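Local coordinates for protein bradavidin 2 (PDB 4GGT) that probably binds biotin, as a member of the avidin family folded into an antiparallel eight-stranded beta barrel, at residues Pro13-Trp16 with Ser22-Leu25; Ile26-Ala29 with Ile34-Thr37; Leu63-Thr68 with Asp109-Val114. All coordinates share one frame; numbering follows the deposited sequence.

Contact 1 of 3, residues Pro13-Trp16 with Ser22-Leu25; sequences PSYW and SELL
Glu23 opens the pairing by setting its CB beside the ring of Tyr15, 3.9 Å from CE1 of that ring. The ends of these two side chains are modelled too close together to interpret. The ring lies this way because chi1 (175°) turns CG of Tyr15 away from the backbone N, on the face of the sheet that Tyr15 shares with Leu25. The CA of Glu23 also gives a CA-H...O contact to the carbonyl O of Trp16.

Leu24 is the hydrogen-bonded partner of Trp16. Its N donates to Trp16 O at 2.8 Å, and its O accepts from Trp16 N at 2.9 Å. Leu24 O also lies at the edge of the indole, near its plane. The neighbouring ring N-H, on NE1 of Trp16, donates to Ser14 OG at 2.8 Å, close to the indole plane; Ser14 OG is also hydrogen-bonded to Pro11 O. A leucine in place of Trp16 would probably leave Ser14 OG with Pro11 O but without this N-H donor, and open a gap beside Ile26 and Phe111.

Leu25, the non-hydrogen-bonded partner of Tyr15, packs its CG 4.3 Å from Tyr15 CD1 and sets CD2 3.4 Å from Ser14 O. The antiparallel hairpin is flanked by strand 33-39, bonded to Glu23 and Leu25, and by strand 103-113, whose Phe111 and Arg113 touch Trp16.

Contact 2 of 3, residues Ile26-Ala29 with Ile34-Thr37; sequences IWSA and IQGT
Ser28 and Gln35 join their side chains directly: the hydroxyl OG of Ser28 donates to the amide oxygen OE1 of Gln35 at 2.8 Å, arriving in the carbonyl plane on a lone pair. The glutamine reaches this far because its chain runs extended beyond CG, with CG anti to the backbone N (chi1 -173°). OE1 therefore comes level with the serine, while the amide carbon passes near CB of Trp27. A second polar link lies farther along the strands, where NE1 of Trp27 donates to OG1 of Thr37 at 3.1 Å. The hydroxyl is only 10° out of the indole plane, so the ring meets Thr37 with its edge.

Beneath these bonds is a classic beta bulge, in which Trp27 and Ser28 both face Gln35. The carbonyl O of Gln35 takes the N-H of Trp27 at 2.8 Å, nearly along the C=O axis, and a weak second bond from Ser28 N at 3.4 Å. In return Gln35 N donates to Ser28 O in an almost straight bond of 172°. The extra residue shifts the register by one between Ile26 and Ser28.

On the other face, Ile26 forms a non-hydrogen-bonded pair with Gly36. A CB on Gly36 would fall 3.0 Å from Ile34 CD1, so the isoleucine methyl occupies the position a side chain would need. Ile26 and Ile34 cross there at about a right angle, their CD1 methyls a tight 3.2 Å apart. Leu10 touches both isoleucines, and Trp16 also packs on Ile26. Along its other edge 34-37 pairs with strand 51-59, backbone hydrogen bonds linking Ile34 with Gly56 and Gly36 with Ala54.

Contact 3 of 3, residues Leu63-Thr68 with Asp109-Val114; sequences LYFVVT and DIFTRV
Phe65 points the edge of its ring at the face of Phe111, a T-shaped pair reaching across the inside of the barrel. The ring planes stand at 72° and the centroids are 6.0 Å apart. The nearest atoms are CZ of Phe65, at the far end of its ring, and CE1 of Phe111, separated by 4.2 Å. The side chains come from opposite directions, one from each strand, so the rings meet while the backbones stay apart. The 62 Å² buried between the segments comes from these two residues, and the interaction is wholly apolar.

Phe65 holds CG between its backbone N and carbonyl carbon (chi1 57°), a setting that goes with a ring directed at Phe111. Both rings are buried, and Trp78 meets each of them: its indole lies at only about 15° to the plane of Phe65 but edge-to-face with Phe111. The three aromatic residues thus form a connected group within the barrel.

This group adjoins the biotin site. Asp109, two residues before Phe111, belongs to the biotin-binding set seen in this protein, although the present chain carries no ligand. Its OD2 accepts a hydrogen bond from Trp78 NE1 and a weak one from Asn18, another biotin-binding residue, while OD1 forms a salt bridge with Arg20. Around Phe111, strand 86-95 supplies Met87 and Thr89 and strand 14-17 supplies Trp16; Phe65 is bonded through its backbone to Trp78 of strand 74-80.

The three contacts illustrate how one closed antiparallel sheet combines local pairing with packing across its interior. Contacts 1 and 2 are successive hairpins sharing strand 23-28, with centres 9 Å apart. Backbone bonds join them, from Ile26 N to Ser14 O and from Thr37 N to Leu25 O. Contact 3 comes last along the chain and brings together strands 62-69 and 103-113, which are not neighbours in the sheet. Its centre lies 8 Å from contact 1, which it touches where strands 14-17 and 103-113 meet, and 11 Å from contact 2, without touching. First and last strands thus close the barrel near the biotin-site residues Asn18 and Asp109.

Contact 1 of 3, residues Pro13-Trp16 with Ser22-Leu25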
ATOM      1  N   PRO A  13       4.148  10.265 -12.303  1.00 25.62           N
ATOM      2  CA  PRO A  13       3.204  10.012 -11.215  1.00 24.65           C
ATOM      3  C   PRO A  13       1.982   9.225 -11.642  1.00 24.18           C
ATOM      4  O   PRO A  13       1.618   9.172 -12.830  1.00 23.96           O
ATOM      5  CB  PRO A  13       2.814  11.423 -10.732  1.00 25.09           C
ATOM      6  CG  PRO A  13       3.844  12.339 -11.366  1.00 24.36           C
ATOM      7  CD  PRO A  13       4.212  11.703 -12.634  1.00 26.29           C
ATOM      8  N   SER A  14       1.330   8.592 -10.674  1.00 22.40           N
ATOM      9  CA  SER A  14       0.106   7.890 -10.974  1.00 20.93           C
ATOM     10  C   SER A  14      -0.649   7.758  -9.686  1.00 20.32           C
ATOM     11  O   SER A  14      -0.097   8.015  -8.612  1.00 21.28           O
ATOM     12  CB  SER A  14       0.391   6.516 -11.596  1.00 20.61           C
ATOM     13  OG  SER A  14       1.190   5.716 -10.753  1.00 20.47           O
ATOM     14  N   TYR A  15      -1.913   7.392  -9.799  1.00 20.25           N
ATOM     15  CA  TYR A  15      -2.790   7.354  -8.644  1.00 19.85           C
ATOM     16  C   TYR A  15      -3.700   6.126  -8.765  1.00 19.90           C
ATOM     17  O   TYR A  15      -4.319   5.909  -9.812  1.00 19.62           O
ATOM     18  CB  TYR A  15      -3.574   8.654  -8.596  1.00 21.40           C
ATOM     19  CG  TYR A  15      -4.623   8.746  -7.529  1.00 21.42           C
ATOM     20  CD1 TYR A  15      -4.273   8.861  -6.192  1.00 24.98           C
ATOM     21  CD2 TYR A  15      -5.962   8.754  -7.861  1.00 25.17           C
ATOM     22  CE1 TYR A  15      -5.243   8.969  -5.199  1.00 26.13           C
ATOM     23  CE2 TYR A  15      -6.937   8.863  -6.888  1.00 26.00           C
ATOM     24  CZ  TYR A  15      -6.565   8.972  -5.559  1.00 25.94           C
ATOM     25  OH  TYR A  15      -7.549   9.077  -4.606  1.00 27.86           O
ATOM     26  N   TRP A  16      -3.752   5.329  -7.692  1.00 20.21           N
ATOM     27  CA  TRP A  16      -4.422   4.039  -7.694  1.00 20.28           C
ATOM     28  C   TRP A  16      -5.290   3.903  -6.450  1.00 20.64           C
ATOM     29  O   TRP A  16      -4.966   4.452  -5.385  1.00 19.44           O
ATOM     30  CB  TRP A  16      -3.403   2.896  -7.685  1.00 20.95           C
ATOM     31  CG  TRP A  16      -2.298   2.959  -8.751  1.00 21.80           C
ATOM     32  CD1 TRP A  16      -1.302   3.870  -8.844  1.00 22.66           C
ATOM     33  CD2 TRP A  16      -2.095   2.024  -9.826  1.00 21.37           C
ATOM     34  NE1 TRP A  16      -0.481   3.581  -9.925  1.00 22.72           N
ATOM     35  CE2 TRP A  16      -0.957   2.456 -10.547  1.00 22.85           C
ATOM     36  CE3 TRP A  16      -2.777   0.873 -10.255  1.00 22.97           C
ATOM     37  CZ2 TRP A  16      -0.484   1.783 -11.675  1.00 22.90           C
ATOM     38  CZ3 TRP A  16      -2.300   0.191 -11.370  1.00 21.69           C
ATOM     39  CH2 TRP A  16      -1.165   0.644 -12.065  1.00 23.69           C
ATOM     40  N   SER A  22      -8.823   2.694  -0.318  1.00 22.94           N
ATOM     41  CA  SER A  22      -7.492   3.178   0.050  1.00 22.17           C
ATOM     42  C   SER A  22      -6.812   3.751  -1.182  1.00 21.35           C
ATOM     43  O   SER A  22      -7.091   3.307  -2.291  1.00 20.57           O
ATOM     44  CB  SER A  22      -6.674   2.045   0.667  1.00 22.64           C
ATOM     45  OG  SER A  22      -7.204   1.752   1.963  1.00 25.78           O
ATOM     46  N   GLU A  23      -5.992   4.779  -0.970  1.00 20.19           N
ATOM     47  CA  GLU A  23      -5.362   5.527  -2.055  1.00 20.84           C
ATOM     48  C   GLU A  23      -3.865   5.308  -2.055  1.00 20.14           C
ATOM     49  O   GLU A  23      -3.216   5.393  -1.009  1.00 19.28           O
ATOM     50  CB  GLU A  23      -5.535   7.035  -1.819  1.00 21.18           C
ATOM     51  CG  GLU A  23      -6.951   7.627  -1.964  1.00 23.68           C
ATOM     52  CD  GLU A  23      -6.888   9.105  -1.633  1.00 24.96           C
ATOM     53  OE1 GLU A  23      -6.747   9.444  -0.442  1.00 28.54           O
ATOM     54  OE2 GLU A  23      -6.919   9.932  -2.570  1.00 32.11           O
ATOM     55  N   LEU A  24      -3.304   5.176  -3.253  1.00 19.49           N
ATOM     56  CA  LEU A  24      -1.879   5.035  -3.443  1.00 18.76           C
ATOM     57  C   LEU A  24      -1.445   6.042  -4.493  1.00 19.15           C
ATOM     58  O   LEU A  24      -1.798   5.905  -5.655  1.00 19.12           O
ATOM     59  CB  LEU A  24      -1.538   3.612  -3.912  1.00 18.57           C
ATOM     60  CG  LEU A  24      -0.064   3.320  -4.253  1.00 18.68           C
ATOM     61  CD1 LEU A  24       0.887   3.596  -3.068  1.00 22.10           C
ATOM     62  CD2 LEU A  24       0.107   1.897  -4.789  1.00 21.27           C
ATOM     63  N   LEU A  25      -0.705   7.066  -4.053  1.00 19.31           N
ATOM     64  CA  LEU A  25      -0.174   8.080  -4.982  1.00 19.75           C
ATOM     65  C   LEU A  25       1.303   7.797  -5.236  1.00 20.65           C
ATOM     66  O   LEU A  25       2.103   7.710  -4.300  1.00 19.46           O
ATOM     67  CB  LEU A  25      -0.337   9.478  -4.354  1.00 20.00           C
ATOM     68  CG  LEU A  25      -0.560  10.758  -5.140  1.00 26.05           C
ATOM     69  CD1 LEU A  25       0.079  11.919  -4.329  1.00 24.27           C
ATOM     70  CD2 LEU A  25      -0.148  10.726  -6.624  1.00 24.94           C
TER

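Contact 2 of 3, residues Ile26-Ala29 with Ile34-Thr37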
ATOM      1  N   ILE A  26       1.676   7.609  -6.501  1.00 18.97           N
ATOM      2  CA  ILE A  26       3.054   7.308  -6.831  1.00 21.39           C
ATOM      3  C   ILE A  26       3.697   8.563  -7.353  1.00 22.20           C
ATOM      4  O   ILE A  26       3.240   9.138  -8.354  1.00 23.31           O
ATOM      5  CB  ILE A  26       3.164   6.187  -7.915  1.00 21.49           C
ATOM      6  CG1 ILE A  26       2.381   4.928  -7.509  1.00 21.81           C
ATOM      7  CG2 ILE A  26       4.617   5.864  -8.187  1.00 20.64           C
ATOM      8  CD1 ILE A  26       2.941   4.201  -6.261  1.00 20.36           C
ATOM      9  N   TRP A  27       4.718   9.035  -6.644  1.00 23.84           N
ATOM     10  CA  TRP A  27       5.446  10.245  -7.053  1.00 25.23           C
ATOM     11  C   TRP A  27       6.478   9.944  -8.137  1.00 26.06           C
ATOM     12  O   TRP A  27       6.611  10.679  -9.136  1.00 26.57           O
ATOM     13  CB  TRP A  27       6.145  10.851  -5.838  1.00 25.13           C
ATOM     14  CG  TRP A  27       5.155  11.472  -4.887  1.00 26.14           C
ATOM     15  CD1 TRP A  27       4.528  10.869  -3.820  1.00 27.43           C
ATOM     16  CD2 TRP A  27       4.657  12.816  -4.935  1.00 26.97           C
ATOM     17  NE1 TRP A  27       3.676  11.757  -3.214  1.00 27.47           N
ATOM     18  CE2 TRP A  27       3.735  12.960  -3.873  1.00 27.12           C
ATOM     19  CE3 TRP A  27       4.906  13.921  -5.774  1.00 27.88           C
ATOM     20  CZ2 TRP A  27       3.070  14.165  -3.613  1.00 25.65           C
ATOM     21  CZ3 TRP A  27       4.238  15.121  -5.517  1.00 24.82           C
ATOM     22  CH2 TRP A  27       3.329  15.228  -4.442  1.00 26.55           C
ATOM     23  N   SER A  28       7.219   8.871  -7.915  1.00 27.32           N
ATOM     24  CA  SER A  28       8.328   8.467  -8.759  1.00 28.77           C
ATOM     25  C   SER A  28       8.645   7.004  -8.511  1.00 30.43           C
ATOM     26  O   SER A  28       8.253   6.427  -7.478  1.00 28.68           O
ATOM     27  CB  SER A  28       9.578   9.345  -8.541  1.00 28.91           C
ATOM     28  OG  SER A  28      10.061   9.268  -7.217  1.00 30.30           O
ATOM     29  N   ALA A  29       9.319   6.395  -9.486  1.00 32.28           N
ATOM     30  CA  ALA A  29       9.752   5.011  -9.365  1.00 35.10           C
ATOM     31  C   ALA A  29      11.045   4.805 -10.134  1.00 37.75           C
ATOM     32  O   ALA A  29      11.246   3.758 -10.771  1.00 37.87           O
ATOM     33  CB  ALA A  29       8.688   4.082  -9.873  1.00 35.00           C
ATOM     34  N   ILE A  34      10.378   2.809  -5.259  1.00 33.14           N
ATOM     35  CA  ILE A  34       9.106   3.522  -5.341  1.00 30.85           C
ATOM     36  C   ILE A  34       8.967   4.562  -4.229  1.00 29.57           C
ATOM     37  O   ILE A  34       9.210   4.268  -3.058  1.00 29.87           O
ATOM     38  CB  ILE A  34       7.822   2.613  -5.596  1.00 32.14           C
ATOM     39  CG1 ILE A  34       6.744   2.781  -4.527  1.00 30.65           C
ATOM     40  CG2 ILE A  34       8.146   1.168  -5.976  1.00 32.00           C
ATOM     41  CD1 ILE A  34       5.820   3.888  -4.835  1.00 35.06           C
ATOM     42  N   GLN A  35       8.639   5.789  -4.634  1.00 27.17           N
ATOM     43  CA  GLN A  35       8.333   6.876  -3.695  1.00 25.90           C
ATOM     44  C   GLN A  35       6.845   7.136  -3.829  1.00 24.06           C
ATOM     45  O   GLN A  35       6.368   7.592  -4.889  1.00 23.14           O
ATOM     46  CB  GLN A  35       9.094   8.123  -4.079  1.00 27.39           C
ATOM     47  CG  GLN A  35       8.986   9.246  -3.086  1.00 32.78           C
ATOM     48  CD  GLN A  35       9.574  10.550  -3.603  1.00 39.79           C
ATOM     49  OE1 GLN A  35       9.884  10.706  -4.808  1.00 42.62           O
ATOM     50  NE2 GLN A  35       9.743  11.501  -2.691  1.00 41.55           N
ATOM     51  N   GLY A  36       6.105   6.840  -2.773  1.00 22.31           N
ATOM     52  CA  GLY A  36       4.650   6.970  -2.844  1.00 20.20           C
ATOM     53  C   GLY A  36       4.029   7.482  -1.555  1.00 19.86           C
ATOM     54  O   GLY A  36       4.716   7.660  -0.550  1.00 18.63           O
ATOM     55  N   THR A  37       2.730   7.718  -1.600  1.00 19.43           N
ATOM     56  CA  THR A  37       1.966   8.151  -0.417  1.00 20.86           C
ATOM     57  C   THR A  37       0.714   7.298  -0.358  1.00 20.41           C
ATOM     58  O   THR A  37       0.040   7.147  -1.356  1.00 21.93           O
ATOM     59  CB  THR A  37       1.586   9.657  -0.542  1.00 21.13           C
ATOM     60  OG1 THR A  37       2.788  10.434  -0.574  1.00 24.52           O
ATOM     61  CG2 THR A  37       0.718  10.100   0.614  1.00 21.83           C
TER

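Contact 3 of 3, residues Leu63-Thr68 with Asp109-Val114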
ATOM      1  N   LEU A  63       6.401  -5.927  -8.084  1.00 25.92           N
ATOM      2  CA  LEU A  63       6.674  -4.848  -7.141  1.00 23.79           C
ATOM      3  C   LEU A  63       6.279  -5.220  -5.724  1.00 22.94           C
ATOM      4  O   LEU A  63       5.481  -6.133  -5.510  1.00 21.44           O
ATOM      5  CB  LEU A  63       5.935  -3.564  -7.574  1.00 24.60           C
ATOM      6  CG  LEU A  63       4.483  -3.277  -7.128  1.00 24.93           C
ATOM      7  CD1 LEU A  63       4.128  -1.794  -7.429  1.00 24.79           C
ATOM      8  CD2 LEU A  63       3.469  -4.194  -7.771  1.00 27.21           C
ATOM      9  N   TYR A  64       6.853  -4.512  -4.751  1.00 21.64           N
ATOM     10  CA  TYR A  64       6.336  -4.591  -3.389  1.00 21.25           C
ATOM     11  C   TYR A  64       6.420  -3.210  -2.787  1.00 20.23           C
ATOM     12  O   TYR A  64       7.267  -2.407  -3.191  1.00 19.93           O
ATOM     13  CB  TYR A  64       7.086  -5.603  -2.511  1.00 22.17           C
ATOM     14  CG  TYR A  64       8.440  -5.171  -1.970  1.00 25.51           C
ATOM     15  CD1 TYR A  64       9.625  -5.485  -2.644  1.00 30.32           C
ATOM     16  CD2 TYR A  64       8.533  -4.456  -0.759  1.00 26.91           C
ATOM     17  CE1 TYR A  64      10.892  -5.090  -2.100  1.00 31.76           C
ATOM     18  CE2 TYR A  64       9.756  -4.063  -0.223  1.00 29.33           C
ATOM     19  CZ  TYR A  64      10.929  -4.373  -0.904  1.00 29.71           C
ATOM     20  OH  TYR A  64      12.137  -3.976  -0.347  1.00 31.68           O
ATOM     21  N   PHE A  65       5.510  -2.924  -1.862  1.00 18.78           N
ATOM     22  CA  PHE A  65       5.663  -1.669  -1.092  1.00 17.48           C
ATOM     23  C   PHE A  65       5.165  -1.867   0.322  1.00 18.21           C
ATOM     24  O   PHE A  65       4.388  -2.799   0.595  1.00 15.94           O
ATOM     25  CB  PHE A  65       5.021  -0.480  -1.787  1.00 17.60           C
ATOM     26  CG  PHE A  65       3.551  -0.672  -2.085  1.00 17.03           C
ATOM     27  CD1 PHE A  65       3.156  -1.326  -3.255  1.00 18.85           C
ATOM     28  CD2 PHE A  65       2.594  -0.282  -1.188  1.00 19.20           C
ATOM     29  CE1 PHE A  65       1.839  -1.529  -3.519  1.00 19.44           C
ATOM     30  CE2 PHE A  65       1.250  -0.471  -1.481  1.00 20.17           C
ATOM     31  CZ  PHE A  65       0.888  -1.114  -2.612  1.00 18.36           C
ATOM     32  N   VAL A  66       5.680  -1.038   1.221  1.00 17.47           N
ATOM     33  CA  VAL A  66       5.396  -1.140   2.647  1.00 17.82           C
ATOM     34  C   VAL A  66       4.925   0.229   3.140  1.00 17.65           C
ATOM     35  O   VAL A  66       5.469   1.271   2.757  1.00 16.81           O
ATOM     36  CB  VAL A  66       6.649  -1.624   3.466  1.00 19.42           C
ATOM     37  CG1 VAL A  66       7.860  -0.729   3.264  1.00 22.58           C
ATOM     38  CG2 VAL A  66       6.311  -1.721   4.942  1.00 18.02           C
ATOM     39  N   VAL A  67       3.845   0.227   3.937  1.00 16.74           N
ATOM     40  CA  VAL A  67       3.382   1.438   4.560  1.00 17.06           C
ATOM     41  C   VAL A  67       3.334   1.223   6.084  1.00 16.90           C
ATOM     42  O   VAL A  67       2.806   0.221   6.546  1.00 16.32           O
ATOM     43  CB  VAL A  67       1.976   1.818   4.073  1.00 18.07           C
ATOM     44  CG1 VAL A  67       1.453   3.047   4.825  1.00 17.45           C
ATOM     45  CG2 VAL A  67       2.018   2.077   2.535  1.00 16.67           C
ATOM     46  N   THR A  68       3.882   2.165   6.843  1.00 15.66           N
ATOM     47  CA  THR A  68       3.836   2.075   8.320  1.00 17.93           C
ATOM     48  C   THR A  68       2.860   3.126   8.848  1.00 17.16           C
ATOM     49  O   THR A  68       3.005   4.336   8.588  1.00 17.44           O
ATOM     50  CB  THR A  68       5.261   2.217   8.907  1.00 17.37           C
ATOM     51  OG1 THR A  68       6.008   1.091   8.472  1.00 18.98           O
ATOM     52  CG2 THR A  68       5.207   2.222  10.454  1.00 17.98           C
ATOM     53  N   ASP A 109      -5.491  -7.526  -2.466  1.00 22.41           N
ATOM     54  CA  ASP A 109      -6.075  -6.259  -2.928  1.00 22.17           C
ATOM     55  C   ASP A 109      -5.821  -6.173  -4.406  1.00 21.70           C
ATOM     56  O   ASP A 109      -4.773  -6.610  -4.885  1.00 21.29           O
ATOM     57  CB  ASP A 109      -5.355  -5.056  -2.315  1.00 22.04           C
ATOM     58  CG  ASP A 109      -5.941  -4.593  -0.995  1.00 25.04           C
ATOM     59  OD1 ASP A 109      -7.171  -4.726  -0.793  1.00 28.35           O
ATOM     60  OD2 ASP A 109      -5.166  -4.001  -0.193  1.00 23.10           O
ATOM     61  N   ILE A 110      -6.742  -5.550  -5.129  1.00 20.57           N
ATOM     62  CA  ILE A 110      -6.394  -5.109  -6.500  1.00 20.29           C
ATOM     63  C   ILE A 110      -6.506  -3.588  -6.525  1.00 19.21           C
ATOM     64  O   ILE A 110      -7.581  -3.025  -6.250  1.00 20.31           O
ATOM     65  CB  ILE A 110      -7.303  -5.756  -7.597  1.00 20.29           C
ATOM     66  CG1 ILE A 110      -7.317  -7.281  -7.456  1.00 20.96           C
ATOM     67  CG2 ILE A 110      -6.866  -5.281  -9.000  1.00 21.99           C
ATOM     68  CD1 ILE A 110      -8.296  -8.002  -8.445  1.00 22.16           C
ATOM     69  N   PHE A 111      -5.404  -2.925  -6.840  1.00 18.89           N
ATOM     70  CA  PHE A 111      -5.412  -1.485  -7.029  1.00 19.07           C
ATOM     71  C   PHE A 111      -5.671  -1.253  -8.508  1.00 20.10           C
ATOM     72  O   PHE A 111      -5.106  -1.936  -9.351  1.00 20.15           O
ATOM     73  CB  PHE A 111      -4.067  -0.894  -6.652  1.00 20.02           C
ATOM     74  CG  PHE A 111      -3.800  -0.944  -5.182  1.00 20.13           C
ATOM     75  CD1 PHE A 111      -3.314  -2.110  -4.592  1.00 19.32           C
ATOM     76  CD2 PHE A 111      -4.082   0.166  -4.379  1.00 17.19           C
ATOM     77  CE1 PHE A 111      -3.092  -2.182  -3.195  1.00 20.26           C
ATOM     78  CE2 PHE A 111      -3.856   0.138  -2.979  1.00 18.46           C
ATOM     79  CZ  PHE A 111      -3.340  -1.043  -2.389  1.00 18.20           C
ATOM     80  N   THR A 112      -6.517  -0.281  -8.791  1.00 19.94           N
ATOM     81  CA  THR A 112      -6.838   0.079 -10.166  1.00 22.04           C
ATOM     82  C   THR A 112      -6.369   1.494 -10.382  1.00 22.22           C
ATOM     83  O   THR A 112      -6.572   2.355  -9.515  1.00 21.80           O
ATOM     84  CB  THR A 112      -8.355  -0.007 -10.366  1.00 21.35           C
ATOM     85  OG1 THR A 112      -8.732  -1.383 -10.265  1.00 24.31           O
ATOM     86  CG2 THR A 112      -8.745   0.481 -11.758  1.00 23.59           C
ATOM     87  N   ARG A 113      -5.698   1.728 -11.513  1.00 23.36           N
ATOM     88  CA  ARG A 113      -5.229   3.066 -11.819  1.00 24.26           C
ATOM     89  C   ARG A 113      -6.388   4.029 -12.111  1.00 25.32           C
ATOM     90  O   ARG A 113      -7.309   3.730 -12.892  1.00 25.11           O
ATOM     91  CB  ARG A 113      -4.110   3.072 -12.890  1.00 24.37           C
ATOM     92  CG  ARG A 113      -3.895   4.464 -13.506  1.00 29.33           C
ATOM     93  CD  ARG A 113      -2.475   4.975 -13.535  1.00 35.31           C
ATOM     94  NE  ARG A 113      -1.795   4.642 -14.754  1.00 35.85           N
ATOM     95  CZ  ARG A 113      -1.002   5.448 -15.478  1.00 35.67           C
ATOM     96  NH1 ARG A 113      -0.758   6.728 -15.180  1.00 31.59           N
ATOM     97  NH2 ARG A 113      -0.459   4.941 -16.560  1.00 33.85           N
ATOM     98  N   VAL A 114      -6.351   5.174 -11.426  1.00 24.20           N
ATOM     99  CA  VAL A 114      -7.341   6.234 -11.577  1.00 25.23           C
ATOM    100  C   VAL A 114      -6.839   7.330 -12.512  1.00 25.46           C
ATOM    101  O   VAL A 114      -7.568   7.761 -13.424  1.00 26.34           O
ATOM    102  CB  VAL A 114      -7.743   6.833 -10.206  1.00 25.05           C
ATOM    103  CG1 VAL A 114      -8.772   7.936 -10.391  1.00 26.56           C
ATOM    104  CG2 VAL A 114      -8.307   5.724  -9.321  1.00 26.42           C
TER